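Local coordinates for CBS domain protein (Shewanella oneidensis, PDB 3LHH), which binds AMP with its paired CBS domains, one part of a CorC/HlyC-related membrane protein that may also bind flavin adenine dinucleotide, at residues L129-T134 against Q138-V143. Residues are numbered along the deposited sequence; the frame is centred on the assembly and turned at random. Where two conformers were deposited one is given.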
ATOM      1  N   LEU A 129       3.394  10.898  11.288  1.00 42.22           N
ATOM      2  CA  LEU A 129       2.040  11.173  11.752  1.00 46.75           C
ATOM      3  C   LEU A 129       1.411  12.375  11.041  1.00 42.46           C
ATOM      4  O   LEU A 129       0.283  12.302  10.541  1.00 39.17           O
ATOM      5  CB  LEU A 129       2.066  11.458  13.244  1.00 53.14           C
ATOM      6  CG  LEU A 129       1.359  10.478  14.157  1.00 58.35           C
ATOM      7  CD1 LEU A 129       2.041   9.135  14.067  1.00 68.89           C
ATOM      8  CD2 LEU A 129       1.417  11.000  15.559  1.00 56.17           C
ATOM      9  N   GLU A 130       2.131  13.492  11.020  1.00 34.73           N
ATOM     10  CA  GLU A 130       1.634  14.687  10.351  1.00 38.14           C
ATOM     11  C   GLU A 130       1.443  14.492   8.855  1.00 46.07           C
ATOM     12  O   GLU A 130       0.497  15.037   8.283  1.00 39.86           O
ATOM     13  CB  GLU A 130       2.548  15.892  10.598  1.00 48.91           C
ATOM     14  CG  GLU A 130       2.000  16.805  11.677  1.00 68.25           C
ATOM     15  CD  GLU A 130       0.479  17.003  11.558  1.00 71.53           C
ATOM     16  OE1 GLU A 130      -0.001  17.428  10.471  1.00 71.36           O
ATOM     17  OE2 GLU A 130      -0.228  16.730  12.554  1.00 58.64           O
ATOM     18  N   HIS A 131       2.337  13.724   8.223  1.00 44.14           N
ATOM     19  CA  HIS A 131       2.176  13.398   6.805  1.00 40.94           C
ATOM     20  C   HIS A 131       0.842  12.659   6.584  1.00 44.53           C
ATOM     21  O   HIS A 131       0.106  12.970   5.647  1.00 42.88           O
ATOM     22  CB  HIS A 131       3.361  12.584   6.256  1.00 46.85           C
ATOM     23  CG  HIS A 131       3.211  12.201   4.812  1.00 42.59           C
ATOM     24  ND1 HIS A 131       2.526  11.075   4.404  1.00 52.39           N
ATOM     25  CD2 HIS A 131       3.618  12.821   3.679  1.00 45.55           C
ATOM     26  CE1 HIS A 131       2.535  11.005   3.086  1.00 52.08           C
ATOM     27  NE2 HIS A 131       3.186  12.056   2.621  1.00 53.25           N
ATOM     28  N   PHE A 132       0.517  11.706   7.461  1.00 41.21           N
ATOM     29  CA  PHE A 132      -0.764  10.990   7.353  1.00 35.11           C
ATOM     30  C   PHE A 132      -1.969  11.929   7.507  1.00 34.56           C
ATOM     31  O   PHE A 132      -2.923  11.896   6.722  1.00 35.90           O
ATOM     32  CB  PHE A 132      -0.872   9.875   8.410  1.00 36.49           C
ATOM     33  CG  PHE A 132      -0.282   8.548   7.980  1.00 33.54           C
ATOM     34  CD1 PHE A 132       0.909   8.085   8.528  1.00 41.87           C
ATOM     35  CD2 PHE A 132      -0.923   7.765   7.038  1.00 34.93           C
ATOM     36  CE1 PHE A 132       1.448   6.855   8.136  1.00 42.45           C
ATOM     37  CE2 PHE A 132      -0.399   6.535   6.650  1.00 34.47           C
ATOM     38  CZ  PHE A 132       0.786   6.085   7.205  1.00 37.35           C
ATOM     39  N   ARG A 133      -1.937  12.749   8.544  1.00 31.93           N
ATOM     40  CA  ARG A 133      -3.035  13.668   8.801  1.00 37.86           C
ATOM     41  C   ARG A 133      -3.239  14.656   7.640  1.00 44.08           C
ATOM     42  O   ARG A 133      -4.352  14.839   7.151  1.00 47.70           O
ATOM     43  CB  ARG A 133      -2.781  14.398  10.121  1.00 34.36           C
ATOM     44  CG  ARG A 133      -2.580  13.409  11.293  1.00 33.78           C
ATOM     45  CD  ARG A 133      -2.636  14.110  12.636  1.00 37.84           C
ATOM     46  NE  ARG A 133      -3.924  14.769  12.782  1.00 43.12           N
ATOM     47  CZ  ARG A 133      -4.091  16.074  12.914  1.00 39.45           C
ATOM     48  NH1 ARG A 133      -3.041  16.879  12.951  1.00 36.63           N
ATOM     49  NH2 ARG A 133      -5.318  16.576  13.010  1.00 37.43           N
ATOM     50  N   THR A 134      -2.153  15.274   7.194  1.00 44.07           N
ATOM     51  CA  THR A 134      -2.182  16.207   6.066  1.00 50.30           C
ATOM     52  C   THR A 134      -2.739  15.589   4.779  1.00 46.00           C
ATOM     53  O   THR A 134      -3.569  16.188   4.097  1.00 45.96           O
ATOM     54  CB  THR A 134      -0.760  16.707   5.745  1.00 54.00           C
ATOM     55  OG1 THR A 134      -0.227  17.395   6.880  1.00 56.28           O
ATOM     56  CG2 THR A 134      -0.777  17.633   4.548  1.00 58.01           C
ATOM     57  N   GLN A 138      -4.243   6.330   3.660  1.00 37.58           N
ATOM     58  CA  GLN A 138      -4.376   5.148   4.506  0.50 39.62           C
ATOM     59  C   GLN A 138      -3.055   4.383   4.532  1.00 38.68           C
ATOM     60  O   GLN A 138      -2.739   3.703   5.497  1.00 35.42           O
ATOM     61  CB  GLN A 138      -5.508   4.246   4.007  0.50 44.23           C
ATOM     62  CG  GLN A 138      -6.884   4.911   4.000  0.50 50.26           C
ATOM     63  CD  GLN A 138      -7.388   5.225   2.600  0.50 57.23           C
ATOM     64  OE1 GLN A 138      -6.629   5.667   1.731  0.50 58.03           O
ATOM     65  NE2 GLN A 138      -8.678   4.998   2.375  0.50 58.65           N
HETATM   66  N   MSE A 139      -2.279   4.537   3.461  1.00 36.44           N
HETATM   67  CA  MSE A 139      -1.049   3.787   3.237  1.00 42.61           C
HETATM   68  C   MSE A 139       0.038   4.682   2.619  1.00 41.95           C
HETATM   69  O   MSE A 139      -0.237   5.436   1.694  1.00 42.07           O
HETATM   70  CB  MSE A 139      -1.398   2.637   2.289  1.00 38.20           C
HETATM   71  CG  MSE A 139      -0.284   1.747   1.840  1.00 45.68           C
HETATM   72 SE   MSE A 139      -1.054   0.217   0.850  0.70 47.34          SE
HETATM   73  CE  MSE A 139      -1.935  -0.718   2.318  1.00 39.37           C
ATOM     74  N   VAL A 140       1.260   4.622   3.146  1.00 41.74           N
ATOM     75  CA  VAL A 140       2.394   5.332   2.543  0.50 41.14           C
ATOM     76  C   VAL A 140       3.561   4.371   2.347  1.00 41.49           C
ATOM     77  O   VAL A 140       3.743   3.425   3.127  1.00 41.04           O
ATOM     78  CB  VAL A 140       2.885   6.531   3.391  0.50 44.27           C
ATOM     79  CG1 VAL A 140       1.776   7.561   3.597  0.50 35.63           C
ATOM     80  CG2 VAL A 140       3.434   6.046   4.721  0.50 48.71           C
ATOM     81  N   PHE A 141       4.339   4.605   1.296  1.00 39.04           N
ATOM     82  CA  PHE A 141       5.516   3.797   1.010  1.00 37.74           C
ATOM     83  C   PHE A 141       6.778   4.468   1.540  1.00 45.56           C
ATOM     84  O   PHE A 141       6.950   5.681   1.430  1.00 48.77           O
ATOM     85  CB  PHE A 141       5.639   3.542  -0.490  1.00 34.33           C
ATOM     86  CG  PHE A 141       4.475   2.785  -1.071  1.00 50.52           C
ATOM     87  CD1 PHE A 141       4.129   1.529  -0.586  1.00 44.22           C
ATOM     88  CD2 PHE A 141       3.729   3.321  -2.108  1.00 58.38           C
ATOM     89  CE1 PHE A 141       3.050   0.837  -1.120  1.00 50.64           C
ATOM     90  CE2 PHE A 141       2.656   2.623  -2.651  1.00 58.74           C
ATOM     91  CZ  PHE A 141       2.313   1.390  -2.154  1.00 54.01           C
ATOM     92  N   VAL A 142       7.663   3.662   2.104  1.00 43.49           N
ATOM     93  CA  VAL A 142       8.891   4.154   2.689  1.00 43.98           C
ATOM     94  C   VAL A 142      10.108   3.691   1.885  1.00 48.41           C
ATOM     95  O   VAL A 142      10.235   2.506   1.574  1.00 49.34           O
ATOM     96  CB  VAL A 142       9.018   3.660   4.131  1.00 41.42           C
ATOM     97  CG1 VAL A 142      10.284   4.214   4.771  1.00 48.11           C
ATOM     98  CG2 VAL A 142       7.777   4.065   4.934  1.00 38.06           C
ATOM     99  N   VAL A 143      10.991   4.630   1.543  1.00 46.37           N
ATOM    100  CA  VAL A 143      12.203   4.314   0.783  1.00 54.75           C
ATOM    101  C   VAL A 143      13.449   4.642   1.598  1.00 56.54           C
ATOM    102  O   VAL A 143      13.399   5.492   2.487  1.00 60.43           O
ATOM    103  CB  VAL A 143      12.278   5.104  -0.550  1.00 48.92           C
ATOM    104  CG1 VAL A 143      11.006   4.895  -1.358  1.00 49.42           C
ATOM    105  CG2 VAL A 143      12.503   6.598  -0.275  1.00 52.11           C
TER
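Val-140 fits its two methyls against two aromatic side chains of helix 125-135. Its CG1 lies over one face of the Phe-132 ring, a CH-pi contact 4.3 Å from the centroid and 27° off the normal. Val-140 CG2 lies 3.6 Å from Phe-132 CZ. His-131 meets CG1 with its edge, the methyl lying near the ring plane at 3.6 Å from His-131 CE1. With CG anti to the backbone N (chi1 178°), the imidazole is carried out alongside Val-140, where it also touches Asn-117 and Val-119. Beyond Val-140, CE2 of Phe-132 comes within 3.9 Å of Gln-138 O, just before strand 139-143, and the backbone N of Met-139 sits at the ring edge. Leu-155, Met-158 and Val-153 pack on Phe-132 as well; an alanine in place of Phe-132 would probably open a gap beside them and strip the ring face from CG1 and the CZ contact from CG2, leaving His-131 still at CG1. This is the helix-on-sheet core of a beta-alpha-beta unit in the second CBS domain. Met-139, present as selenomethionine, points away from the helix and touches the bound AMP. His-131 ND1 is buried with no partner in the model, a probable cost of this packing. No hydrogen bond joins the two segments, so cohesion between them rests on apolar and ring contacts.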